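PDB 4IV6: acyl-CoA dehydrogenase FadE3 from Mycobacterium smegmatis, which belongs to the acyl-CoA dehydrogenase family and, in this four-chain assembly, binds dihydroflavine-adenine dinucleotide. Local coordinates for residues Thr38-Leu43 with Met83-Ala88; Glu42-Met47 with Gly51-Ala56; Met124-Pro129 with Ala236-Gly241; Gly153-Ile158 with Val167-Lys172. All blocks are in the same frame, centred on the assembly; numbering follows the deposited sequence. Where two conformers were deposited one is given.

Contact 1. Residues Thr38-Leu43 with Met83-Ala88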
# COMPACT_ATOMS: atom_id res chain seq x y z
N THR B 38 7.63 12.79 -32.42
CA THR B 38 7.28 12.79 -33.84
C THR B 38 5.91 12.19 -34.04
O THR B 38 5.58 11.14 -33.49
CB THR B 38 8.35 11.99 -34.65
OG1 THR B 38 9.63 12.59 -34.43
CG2 THR B 38 8.03 11.95 -36.16
N TYR B 39 5.07 12.86 -34.81
CA TYR B 39 3.72 12.34 -35.04
C TYR B 39 3.88 11.08 -35.89
O TYR B 39 4.54 11.11 -36.90
CB TYR B 39 2.82 13.37 -35.71
CG TYR B 39 1.49 12.79 -36.16
CD1 TYR B 39 0.50 12.44 -35.23
CD2 TYR B 39 1.25 12.55 -37.50
CE1 TYR B 39 -0.71 11.88 -35.65
CE2 TYR B 39 0.06 12.01 -37.94
CZ TYR B 39 -0.92 11.68 -37.01
OH TYR B 39 -2.11 11.14 -37.48
N PRO B 40 3.33 9.93 -35.42
CA PRO B 40 3.59 8.68 -36.13
C PRO B 40 2.64 8.48 -37.33
O PRO B 40 1.73 7.65 -37.30
CB PRO B 40 3.37 7.62 -35.06
CG PRO B 40 2.37 8.22 -34.15
CD PRO B 40 2.56 9.71 -34.19
N GLU B 41 2.87 9.25 -38.38
CA GLU B 41 1.96 9.29 -39.49
C GLU B 41 1.85 7.95 -40.22
O GLU B 41 0.76 7.50 -40.53
CB GLU B 41 2.34 10.42 -40.43
CG GLU B 41 1.34 10.57 -41.56
CD GLU B 41 1.69 11.66 -42.53
OE1 GLU B 41 2.87 12.06 -42.62
OE2 GLU B 41 0.76 12.10 -43.21
N GLU B 42 2.97 7.27 -40.43
CA GLU B 42 2.99 5.98 -41.11
C GLU B 42 2.26 4.90 -40.30
O GLU B 42 1.45 4.15 -40.84
CB GLU B 42 4.43 5.55 -41.41
N LEU B 43 2.56 4.82 -39.01
CA LEU B 43 1.89 3.87 -38.13
C LEU B 43 0.36 4.11 -38.10
O LEU B 43 -0.42 3.16 -38.20
CB LEU B 43 2.49 3.93 -36.71
CG LEU B 43 3.97 3.52 -36.61
CD1 LEU B 43 4.47 3.68 -35.19
CD2 LEU B 43 4.18 2.08 -37.09
N MET B 83 1.32 3.45 -25.87
CA MET B 83 0.06 3.95 -25.32
C MET B 83 -0.56 4.97 -26.27
O MET B 83 -1.78 4.98 -26.48
CB MET B 83 0.31 4.59 -23.94
CG MET B 83 -0.96 5.02 -23.22
SD MET B 83 -0.64 5.87 -21.65
CE MET B 83 -0.08 7.46 -22.24
N SER B 84 0.29 5.83 -26.82
CA SER B 84 -0.16 6.91 -27.70
C SER B 84 -1.00 6.41 -28.91
O SER B 84 -1.88 7.13 -29.39
CB SER B 84 1.05 7.72 -28.21
OG SER B 84 1.73 8.38 -27.13
N LEU B 85 -0.71 5.23 -29.43
CA LEU B 85 -1.46 4.72 -30.57
C LEU B 85 -2.89 4.32 -30.18
O LEU B 85 -3.84 4.51 -30.97
CB LEU B 85 -0.72 3.55 -31.26
CG LEU B 85 0.68 3.90 -31.79
CD1 LEU B 85 1.28 2.65 -32.44
CD2 LEU B 85 0.68 5.05 -32.80
N ALA B 86 -3.08 3.82 -28.96
CA ALA B 86 -4.43 3.59 -28.46
C ALA B 86 -5.13 4.93 -28.24
O ALA B 86 -6.30 5.10 -28.55
CB ALA B 86 -4.38 2.78 -27.18
N GLY B 87 -4.38 5.90 -27.73
CA GLY B 87 -4.95 7.25 -27.48
C GLY B 87 -5.41 7.90 -28.76
O GLY B 87 -6.39 8.64 -28.79
N ALA B 88 -4.72 7.60 -29.85
CA ALA B 88 -5.06 8.15 -31.16
C ALA B 88 -6.47 7.81 -31.60
O ALA B 88 -7.07 8.58 -32.37
CB ALA B 88 -4.08 7.64 -32.22
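The 2.9 Å hydrogen bond from E41 N to Y39 O closes an inverse gamma turn centred on P40, and that turn presents the proline ring to L85. P40 is also the N-cap residue, so the bend and the start of helix 41-50 come at the same place. Across the contact everything is apolar. L85 offers its two methyls to two different partners: CD2 lies 3.8 Å from P40 CG, while CD1 faces L43 CD1 at 4.3 Å. The leucine has CG beside its own backbone N (chi1 -59°), and its extended second torsion carries CD1 outward and leaves CD2 beside the ring. The proline ring and the leucine run alongside one another, pointing opposite ways, and L43 adds a looser methyl-to-methyl touch. The interface buries only 109 Å² in total, and L43 CA and L85 CA stay 8.3 Å apart. All three side chains are buried, with L85 filling the angle between P40 and L43. Other groups fill in around it: W82 covers P40, V26 of helix 9-26 reaches L85, and F21 and Q25 of the same helix reach L43. On the far side of helix 83-102, M83 turns to helices 234-270 and 352-364 and to Y346 of a second subunit. The contact thus lies in the N-terminal helical domain, where the start of helix 41-50 packs against L85 of helix 83-102.

Contact 2. Residues Glu42-Met47 with Gly51-Ala56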
# COMPACT_ATOMS: atom_id res chain seq x y z
N GLU B 42 2.97 7.27 -40.43
CA GLU B 42 2.99 5.98 -41.11
C GLU B 42 2.26 4.90 -40.30
O GLU B 42 1.45 4.15 -40.84
CB GLU B 42 4.43 5.55 -41.41
N LEU B 43 2.56 4.82 -39.01
CA LEU B 43 1.89 3.87 -38.13
C LEU B 43 0.36 4.11 -38.10
O LEU B 43 -0.42 3.16 -38.20
CB LEU B 43 2.49 3.93 -36.71
CG LEU B 43 3.97 3.52 -36.61
CD1 LEU B 43 4.47 3.68 -35.19
CD2 LEU B 43 4.18 2.08 -37.09
N ILE B 44 -0.05 5.36 -37.99
CA ILE B 44 -1.46 5.67 -37.91
C ILE B 44 -2.17 5.32 -39.24
O ILE B 44 -3.29 4.81 -39.24
CB ILE B 44 -1.69 7.13 -37.47
CG1 ILE B 44 -1.39 7.25 -35.97
CG2 ILE B 44 -3.12 7.57 -37.72
CD1 ILE B 44 -1.51 8.65 -35.41
N GLU B 45 -1.49 5.55 -40.35
CA GLU B 45 -2.03 5.21 -41.66
C GLU B 45 -2.25 3.69 -41.78
O GLU B 45 -3.28 3.26 -42.26
CB GLU B 45 -1.11 5.74 -42.76
CG GLU B 45 -1.75 5.81 -44.12
CD GLU B 45 -2.94 6.78 -44.20
OE1 GLU B 45 -3.04 7.79 -43.47
OE2 GLU B 45 -3.78 6.49 -45.05
N THR B 46 -1.31 2.90 -41.30
CA THR B 46 -1.47 1.46 -41.27
C THR B 46 -2.65 1.10 -40.37
O THR B 46 -3.42 0.20 -40.68
CB THR B 46 -0.18 0.76 -40.79
OG1 THR B 46 0.89 1.07 -41.70
CG2 THR B 46 -0.38 -0.76 -40.72
N MET B 47 -2.83 1.82 -39.26
CA MET B 47 -3.99 1.58 -38.40
C MET B 47 -5.29 1.84 -39.12
O MET B 47 -6.25 1.07 -39.00
CB MET B 47 -3.91 2.41 -37.12
CG MET B 47 -2.79 1.92 -36.22
SD MET B 47 -2.35 3.09 -34.93
CE MET B 47 -3.92 3.31 -34.11
N GLY B 51 -8.37 -1.03 -40.14
CA GLY B 51 -9.78 -0.84 -39.72
C GLY B 51 -9.94 -0.30 -38.28
O GLY B 51 -11.05 -0.30 -37.75
N ILE B 52 -8.85 0.16 -37.65
CA ILE B 52 -8.88 0.56 -36.23
C ILE B 52 -9.92 1.67 -35.94
O ILE B 52 -10.57 1.71 -34.87
CB ILE B 52 -7.49 1.05 -35.77
CG1 ILE B 52 -6.41 -0.03 -35.85
CG2 ILE B 52 -7.53 1.61 -34.34
CD1 ILE B 52 -6.67 -1.25 -34.99
N PHE B 53 -10.07 2.59 -36.89
CA PHE B 53 -10.97 3.71 -36.71
C PHE B 53 -12.44 3.38 -37.00
O PHE B 53 -13.30 4.26 -36.82
CB PHE B 53 -10.47 4.91 -37.52
CG PHE B 53 -9.19 5.47 -36.99
CD1 PHE B 53 -7.97 4.96 -37.37
CD2 PHE B 53 -9.20 6.50 -36.07
CE1 PHE B 53 -6.78 5.45 -36.85
CE2 PHE B 53 -8.03 7.00 -35.54
CZ PHE B 53 -6.82 6.48 -35.93
N GLY B 54 -12.74 2.14 -37.40
CA GLY B 54 -14.10 1.69 -37.71
C GLY B 54 -14.56 0.56 -36.82
O GLY B 54 -15.58 -0.07 -37.08
N LEU B 55 -13.84 0.30 -35.73
CA LEU B 55 -14.14 -0.85 -34.86
C LEU B 55 -15.50 -0.77 -34.18
O LEU B 55 -16.02 -1.78 -33.76
CB LEU B 55 -13.07 -1.02 -33.78
CG LEU B 55 -11.68 -1.44 -34.25
CD1 LEU B 55 -10.68 -1.30 -33.12
CD2 LEU B 55 -11.69 -2.86 -34.76
N ALA B 56 -16.07 0.42 -34.04
CA ALA B 56 -17.39 0.53 -33.45
C ALA B 56 -18.49 0.93 -34.46
O ALA B 56 -19.59 1.27 -34.07
CB ALA B 56 -17.36 1.51 -32.29
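M47 and I52 make the tight part of this contact, where helix 41-50 ends in a turn. M47 O receives a 3.1 Å hydrogen bond from I52 N, with an N-H...O angle of 160°, and a weak, more bent one from G51 N at 3.2 Å. Together with the positive phi of G51 (103°) this is a Schellman motif, which ends the helix. The same turn brings side chains together: I52 CG1 sits 3.7 Å from M47 CB and also lies close to the M47 carbonyl oxygen. Further out, the bend of the methionine at chi3 (57°) swings CE round to I52 CG2, 4.0 Å away, so the two side chains touch at both root and end. F53 packs more loosely. Its CE1 comes to 4.2 Å from M47 CB and its CZ to 4.3 Å from I44 CG2, both approaching the ring at a slant. On the solvent side E45 is exposed, its CB pointing away from the loop; T46, partly exposed, also points away and lies against F21 and Q25 of helix 9-26. Inside, F53 meets H92 of helix 83-102 edge to face and also gives its carbonyl to H92 NE2. M47 and I52 sit among three helices, touching F21 and V18 of helix 9-26, L78 and V74 of helix 68-81, and L85 and M89 of helix 83-102.

Contact 3. Residues Met124-Pro129 with Ala236-Gly241. With FDA (dihydroflavine-adenine dinucleotide), chain D.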
# COMPACT_ATOMS: atom_id res chain seq x y z
N MET B 124 -13.15 14.15 -28.61
CA MET B 124 -14.08 14.72 -27.62
C MET B 124 -13.49 15.96 -26.97
O MET B 124 -12.41 15.88 -26.43
CB MET B 124 -14.31 13.77 -26.44
CG MET B 124 -14.99 12.46 -26.75
SD MET B 124 -16.70 12.67 -27.29
CE MET B 124 -17.37 13.64 -25.97
N ALA B 125 -14.23 17.06 -26.94
CA ALA B 125 -13.80 18.27 -26.27
C ALA B 125 -14.72 18.66 -25.11
O ALA B 125 -15.74 19.34 -25.29
CB ALA B 125 -13.66 19.41 -27.25
N LEU B 126 -14.32 18.26 -23.90
CA LEU B 126 -15.06 18.57 -22.68
C LEU B 126 -14.27 19.52 -21.78
O LEU B 126 -14.80 20.52 -21.35
CB LEU B 126 -15.34 17.32 -21.86
CG LEU B 126 -16.03 16.10 -22.46
CD1 LEU B 126 -16.55 15.16 -21.39
CD2 LEU B 126 -17.16 16.49 -23.35
N THR B 127 -13.01 19.18 -21.52
CA THR B 127 -12.19 19.85 -20.53
C THR B 127 -11.96 21.32 -20.85
O THR B 127 -11.64 21.67 -21.98
CB THR B 127 -10.87 19.09 -20.35
OG1 THR B 127 -11.17 17.76 -19.89
CG2 THR B 127 -9.95 19.78 -19.35
N GLU B 128 -12.14 22.16 -19.84
CA GLU B 128 -11.88 23.57 -19.94
C GLU B 128 -10.65 23.94 -19.11
O GLU B 128 -10.35 23.25 -18.15
CB GLU B 128 -13.09 24.37 -19.42
CG GLU B 128 -14.38 24.08 -20.17
CD GLU B 128 -15.07 25.29 -20.78
OE1 GLU B 128 -14.89 26.43 -20.29
OE2 GLU B 128 -15.86 25.06 -21.72
N PRO B 129 -9.96 25.04 -19.44
CA PRO B 129 -8.82 25.46 -18.61
C PRO B 129 -9.20 25.61 -17.13
O PRO B 129 -8.40 25.27 -16.26
CB PRO B 129 -8.40 26.82 -19.20
CG PRO B 129 -9.02 26.88 -20.53
CD PRO B 129 -10.16 25.93 -20.60
N ALA B 236 -26.18 13.46 -20.00
CA ALA B 236 -26.73 12.12 -20.15
C ALA B 236 -26.04 11.38 -21.28
O ALA B 236 -25.67 10.21 -21.15
CB ALA B 236 -28.23 12.21 -20.41
N GLN B 237 -25.85 12.07 -22.41
CA GLN B 237 -25.18 11.48 -23.56
C GLN B 237 -23.73 11.13 -23.23
O GLN B 237 -23.30 10.00 -23.52
CB GLN B 237 -25.21 12.41 -24.76
CG GLN B 237 -26.61 12.66 -25.33
CD GLN B 237 -26.65 13.84 -26.28
OE1 GLN B 237 -25.76 14.69 -26.29
NE2 GLN B 237 -27.68 13.89 -27.10
N MET B 238 -23.01 12.06 -22.61
CA MET B 238 -21.63 11.77 -22.22
C MET B 238 -21.55 10.57 -21.27
O MET B 238 -20.70 9.72 -21.46
CB MET B 238 -20.94 12.98 -21.61
CG MET B 238 -19.43 12.87 -21.65
SD MET B 238 -18.86 12.53 -23.33
CE MET B 238 -18.38 10.83 -23.21
N MET B 239 -22.43 10.47 -20.28
CA MET B 239 -22.41 9.29 -19.39
C MET B 239 -22.38 7.99 -20.18
O MET B 239 -21.65 7.07 -19.85
CB MET B 239 -23.62 9.27 -18.47
CG MET B 239 -23.37 9.81 -17.08
SD MET B 239 -24.91 9.71 -16.13
CE MET B 239 -25.06 7.94 -15.93
N LYS B 240 -23.18 7.94 -21.23
CA LYS B 240 -23.31 6.78 -22.07
C LYS B 240 -22.03 6.55 -22.89
O LYS B 240 -21.52 5.43 -22.98
CB LYS B 240 -24.56 6.97 -22.95
CG LYS B 240 -25.31 5.74 -23.31
CD LYS B 240 -25.77 4.93 -22.11
CE LYS B 240 -25.70 3.46 -22.51
NZ LYS B 240 -26.17 2.52 -21.46
N GLY B 241 -21.46 7.63 -23.40
CA GLY B 241 -20.17 7.60 -24.06
C GLY B 241 -19.02 7.17 -23.14
O GLY B 241 -18.10 6.50 -23.60
PA FDA D . -9.24 19.32 -11.57
O1A FDA D . -10.71 19.05 -11.82
O2A FDA D . -8.73 20.73 -11.49
O5B FDA D . -8.82 18.52 -10.25
C5B FDA D . -7.54 18.71 -9.60
C4B FDA D . -7.44 17.72 -8.42
O4B FDA D . -8.57 17.85 -7.53
C3B FDA D . -7.46 16.28 -8.88
O3B FDA D . -6.74 15.47 -7.92
C2B FDA D . -8.95 15.97 -8.86
O2B FDA D . -9.26 14.58 -8.77
C1B FDA D . -9.35 16.66 -7.58
N9A FDA D . -10.80 16.99 -7.52
C8A FDA D . -11.43 17.94 -8.25
N7A FDA D . -12.73 18.00 -7.91
C5A FDA D . -12.93 17.07 -6.95
C6A FDA D . -14.06 16.60 -6.16
N6A FDA D . -15.26 17.16 -6.33
N1A FDA D . -13.89 15.60 -5.26
C2A FDA D . -12.68 15.06 -5.06
N3A FDA D . -11.58 15.43 -5.76
C4A FDA D . -11.65 16.42 -6.68
N1 FDA D . -10.10 16.13 -21.88
C2 FDA D . -10.91 16.17 -22.94
O2 FDA D . -12.00 16.76 -22.84
N3 FDA D . -10.58 15.60 -24.11
C4 FDA D . -9.43 14.96 -24.33
O4 FDA D . -9.16 14.47 -25.46
C4X FDA D . -8.49 14.85 -23.20
N5 FDA D . -7.28 14.25 -23.30
C5X FDA D . -6.31 14.55 -22.40
C6 FDA D . -4.96 14.32 -22.68
C7 FDA D . -3.96 14.59 -21.74
C7M FDA D . -2.51 14.36 -22.07
C8 FDA D . -4.32 15.09 -20.47
C8M FDA D . -3.32 15.41 -19.39
C9 FDA D . -5.66 15.33 -20.20
C9A FDA D . -6.66 15.09 -21.15
N10 FDA D . -8.00 15.38 -20.85
C10 FDA D . -8.89 15.51 -21.94
C1' FDA D . -8.24 16.27 -19.71
C2' FDA D . -8.57 15.40 -18.51
O2' FDA D . -9.82 14.73 -18.69
C3' FDA D . -8.58 16.28 -17.26
O3' FDA D . -7.23 16.56 -16.91
C4' FDA D . -9.27 15.64 -16.08
O4' FDA D . -10.67 15.82 -16.31
C5' FDA D . -8.91 16.34 -14.76
O5' FDA D . -9.11 17.73 -14.92
P FDA D . -8.29 18.87 -14.21
O1P FDA D . -9.06 20.13 -14.56
O2P FDA D . -6.85 18.76 -14.60
O3P FDA D . -8.42 18.47 -12.65
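L126 and M238 mark the closest backbone approach, with CA atoms 9.5 Å apart, and the residues at the end of strand 122-125 and just after it meet helix 234-270 through side chains. M238 serves two partners. Its CG lies 3.7 Å from L126 CD1, the two side chains passing at a slant, while its sulfur faces the methyl of M124, tip to tip. The 3.2 Å between M124 CE and M238 SD is short for such a pair, and since M238 was modelled in two conformers its exact value is doubtful. M124 is bent at both chi2 and chi3, which curls its methyl toward the helix. M124 and the loop just after the strand hold dihydroflavine-adenine dinucleotide by its N1, O2 and N3 atoms. Ligand N3 donates to M124 O over 3.0 Å and almost straight (174°). Ligand O2 is gripped by two backbone amides, L126 N at 3.0 Å and T127 N at 2.9 Å. Ligand N1 donates to T127 OG1 at 2.8 Å. The threonine sets its hydroxyl beside its own backbone N (chi1 -61°), which leaves CG2 near the ribityl carbon C1'. M124, L126 and T127 thus match the donor and acceptor pattern of the ring edge, while the M124 and M238 side chains join the same strand end to helix 234-270. The paired amides on O2 would be expected to polarise the C2-O2 group, drawing electron density toward the oxygen.

Contact 4. Residues Gly153-Ile158 with Val167-Lys172. With FDA (dihydroflavine-adenine dinucleotide), chain D.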
# COMPACT_ATOMS: atom_id res chain seq x y z
N GLY B 153 -15.58 30.57 -26.37
CA GLY B 153 -15.02 29.98 -25.20
C GLY B 153 -13.69 29.29 -25.45
O GLY B 153 -12.97 29.62 -26.41
N SER B 154 -13.35 28.36 -24.57
CA SER B 154 -12.08 27.62 -24.72
C SER B 154 -12.16 26.24 -24.09
O SER B 154 -12.90 26.03 -23.13
CB SER B 154 -10.90 28.38 -24.14
OG SER B 154 -11.05 28.52 -22.74
N LYS B 155 -11.37 25.33 -24.65
CA LYS B 155 -11.16 23.98 -24.11
C LYS B 155 -9.66 23.76 -24.04
O LYS B 155 -8.89 24.44 -24.69
CB LYS B 155 -11.79 22.92 -25.01
CG LYS B 155 -13.30 23.01 -25.20
CD LYS B 155 -14.07 22.83 -23.90
CE LYS B 155 -15.55 22.65 -24.14
NZ LYS B 155 -16.29 22.62 -22.85
N THR B 156 -9.21 22.81 -23.23
CA THR B 156 -7.82 22.46 -23.24
C THR B 156 -7.61 20.98 -22.96
O THR B 156 -8.55 20.27 -22.57
CB THR B 156 -7.00 23.32 -22.29
OG1 THR B 156 -5.62 23.23 -22.64
CG2 THR B 156 -7.21 22.90 -20.83
N TRP B 157 -6.38 20.54 -23.19
CA TRP B 157 -5.99 19.12 -23.15
C TRP B 157 -6.78 18.28 -24.14
O TRP B 157 -7.03 17.11 -23.87
CB TRP B 157 -6.14 18.53 -21.73
CG TRP B 157 -5.15 19.00 -20.76
CD1 TRP B 157 -5.39 19.66 -19.58
CD2 TRP B 157 -3.73 18.82 -20.83
NE1 TRP B 157 -4.21 19.93 -18.94
CE2 TRP B 157 -3.18 19.42 -19.68
CE3 TRP B 157 -2.87 18.23 -21.76
CZ2 TRP B 157 -1.80 19.46 -19.45
CZ3 TRP B 157 -1.50 18.26 -21.53
CH2 TRP B 157 -0.98 18.86 -20.38
N ILE B 158 -7.13 18.83 -25.29
CA ILE B 158 -7.94 18.07 -26.22
C ILE B 158 -7.04 17.24 -27.13
O ILE B 158 -6.31 17.77 -27.97
CB ILE B 158 -8.91 18.97 -27.02
CG1 ILE B 158 -9.80 19.78 -26.06
CG2 ILE B 158 -9.74 18.12 -27.99
CD1 ILE B 158 -10.41 18.96 -24.92
N VAL B 167 -15.11 17.58 -34.04
CA VAL B 167 -14.92 17.65 -32.59
C VAL B 167 -16.31 17.64 -31.94
O VAL B 167 -17.18 18.44 -32.30
CB VAL B 167 -14.10 18.91 -32.23
CG1 VAL B 167 -13.99 19.07 -30.71
CG2 VAL B 167 -12.71 18.84 -32.85
N ALA B 168 -16.53 16.68 -31.05
CA ALA B 168 -17.74 16.64 -30.26
C ALA B 168 -17.54 17.57 -29.06
O ALA B 168 -16.85 17.24 -28.09
CB ALA B 168 -18.04 15.22 -29.80
N LEU B 169 -18.17 18.74 -29.14
CA LEU B 169 -17.91 19.83 -28.20
C LEU B 169 -19.02 19.92 -27.18
O LEU B 169 -20.16 20.19 -27.55
CB LEU B 169 -17.85 21.15 -28.96
CG LEU B 169 -17.51 22.39 -28.14
CD1 LEU B 169 -16.04 22.37 -27.69
CD2 LEU B 169 -17.76 23.63 -28.97
N MET B 170 -18.70 19.73 -25.91
CA MET B 170 -19.69 19.91 -24.85
C MET B 170 -19.66 21.38 -24.48
O MET B 170 -18.59 21.93 -24.19
CB MET B 170 -19.40 19.03 -23.64
CG MET B 170 -20.48 19.09 -22.56
SD MET B 170 -20.11 18.04 -21.12
CE MET B 170 -20.58 16.46 -21.74
N CYS B 171 -20.83 22.01 -24.53
CA CYS B 171 -20.94 23.45 -24.36
C CYS B 171 -22.32 23.83 -23.83
O CYS B 171 -23.22 23.02 -23.82
CB CYS B 171 -20.66 24.16 -25.67
SG CYS B 171 -21.67 23.62 -27.05
N LYS B 172 -22.45 25.06 -23.33
CA LYS B 172 -23.70 25.54 -22.79
C LYS B 172 -24.55 26.19 -23.87
O LYS B 172 -24.24 27.31 -24.33
CB LYS B 172 -23.46 26.52 -21.62
CG LYS B 172 -22.94 25.85 -20.35
CD LYS B 172 -22.68 26.84 -19.23
CE LYS B 172 -22.34 26.12 -17.94
NZ LYS B 172 -21.75 26.99 -16.90
PA FDA D . -9.24 19.32 -11.57
O1A FDA D . -10.71 19.05 -11.82
O2A FDA D . -8.73 20.73 -11.49
O5B FDA D . -8.82 18.52 -10.25
C5B FDA D . -7.54 18.71 -9.60
C4B FDA D . -7.44 17.72 -8.42
O4B FDA D . -8.57 17.85 -7.53
C3B FDA D . -7.46 16.28 -8.88
O3B FDA D . -6.74 15.47 -7.92
C2B FDA D . -8.95 15.97 -8.86
O2B FDA D . -9.26 14.58 -8.77
C1B FDA D . -9.35 16.66 -7.58
N9A FDA D . -10.80 16.99 -7.52
C8A FDA D . -11.43 17.94 -8.25
N7A FDA D . -12.73 18.00 -7.91
C5A FDA D . -12.93 17.07 -6.95
C6A FDA D . -14.06 16.60 -6.16
N6A FDA D . -15.26 17.16 -6.33
N1A FDA D . -13.89 15.60 -5.26
C2A FDA D . -12.68 15.06 -5.06
N3A FDA D . -11.58 15.43 -5.76
C4A FDA D . -11.65 16.42 -6.68
N1 FDA D . -10.10 16.13 -21.88
C2 FDA D . -10.91 16.17 -22.94
O2 FDA D . -12.00 16.76 -22.84
N3 FDA D . -10.58 15.60 -24.11
C4 FDA D . -9.43 14.96 -24.33
O4 FDA D . -9.16 14.47 -25.46
C4X FDA D . -8.49 14.85 -23.20
N5 FDA D . -7.28 14.25 -23.30
C5X FDA D . -6.31 14.55 -22.40
C6 FDA D . -4.96 14.32 -22.68
C7 FDA D . -3.96 14.59 -21.74
C7M FDA D . -2.51 14.36 -22.07
C8 FDA D . -4.32 15.09 -20.47
C8M FDA D . -3.32 15.41 -19.39
C9 FDA D . -5.66 15.33 -20.20
C9A FDA D . -6.66 15.09 -21.15
N10 FDA D . -8.00 15.38 -20.85
C10 FDA D . -8.89 15.51 -21.94
C1' FDA D . -8.24 16.27 -19.71
C2' FDA D . -8.57 15.40 -18.51
O2' FDA D . -9.82 14.73 -18.69
C3' FDA D . -8.58 16.28 -17.26
O3' FDA D . -7.23 16.56 -16.91
C4' FDA D . -9.27 15.64 -16.08
O4' FDA D . -10.67 15.82 -16.31
C5' FDA D . -8.91 16.34 -14.76
O5' FDA D . -9.11 17.73 -14.92
P FDA D . -8.29 18.87 -14.21
O1P FDA D . -9.06 20.13 -14.56
O2P FDA D . -6.85 18.76 -14.60
O3P FDA D . -8.42 18.47 -12.65
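K155 reaches from strand 148-159 to strand 166-172, brushing L169 on the way and ending on the carbonyl of M170. At its root, K155 CB packs against T127 O. CG already touches L169, and the kink at chi2 (-61°) turns the rest of the chain, extended from there on, across it. CG and CE both meet the same methyl: L169 CD1 is 3.8 Å from K155 CG and 3.6 Å from K155 CE, and the two side chains pass at a slant. L169 holds CG opposite its backbone N (chi1 -176°), which brings that methyl nearer the lysine. K155 CE also comes 3.1 Å from M170 O. At the tip, K155 NZ gives M170 O a 2.7 Å hydrogen bond, arriving almost straight out from the carbonyl (C=O...N angle 162°). The buried ammonium has two more partners, a salt bridge to E128 OE2 and a hydrogen bond to L126 O, so three oxygens fix it and an acid probably balances its charge. Two residues further along, the strand turns a corner: W157 and I158 both face C212 in a G1 beta bulge. There the W157 ring lies against dihydroflavine-adenine dinucleotide, whose C8M methyl sits 3.6 Å above one face, offset toward the rim, and I158 CD1 comes 3.4 Å from ligand O2. Y344 of a second subunit meets W157 edge to face. Two beta sheets joined by a buried lysine, with the ligand ring at their margin, fit the middle beta domain of the acyl-CoA dehydrogenase fold.

Overall arrangement
Contacts 1 and 2 come first along the chain, both in the N-terminal domain; they share E42 and L43 on helix 41-50, and their centres lie 10 Å apart. Contacts 3 and 4 follow, with centres 9 Å apart and contact 4 nested in the long loop that contact 3 closes. Their strands 122-125 and 166-172 are neighbours in one sheet, and both contacts touch dihydroflavine-adenine dinucleotide. The two pairs stand 22 to 24 Å apart, centre to centre, without touching. One pair therefore packs helix 41-50 and the loop after it within the N-terminal domain, while the other joins the middle domain's sheets to each other, to the C-terminal domain's helix 234-270 and to the ligand.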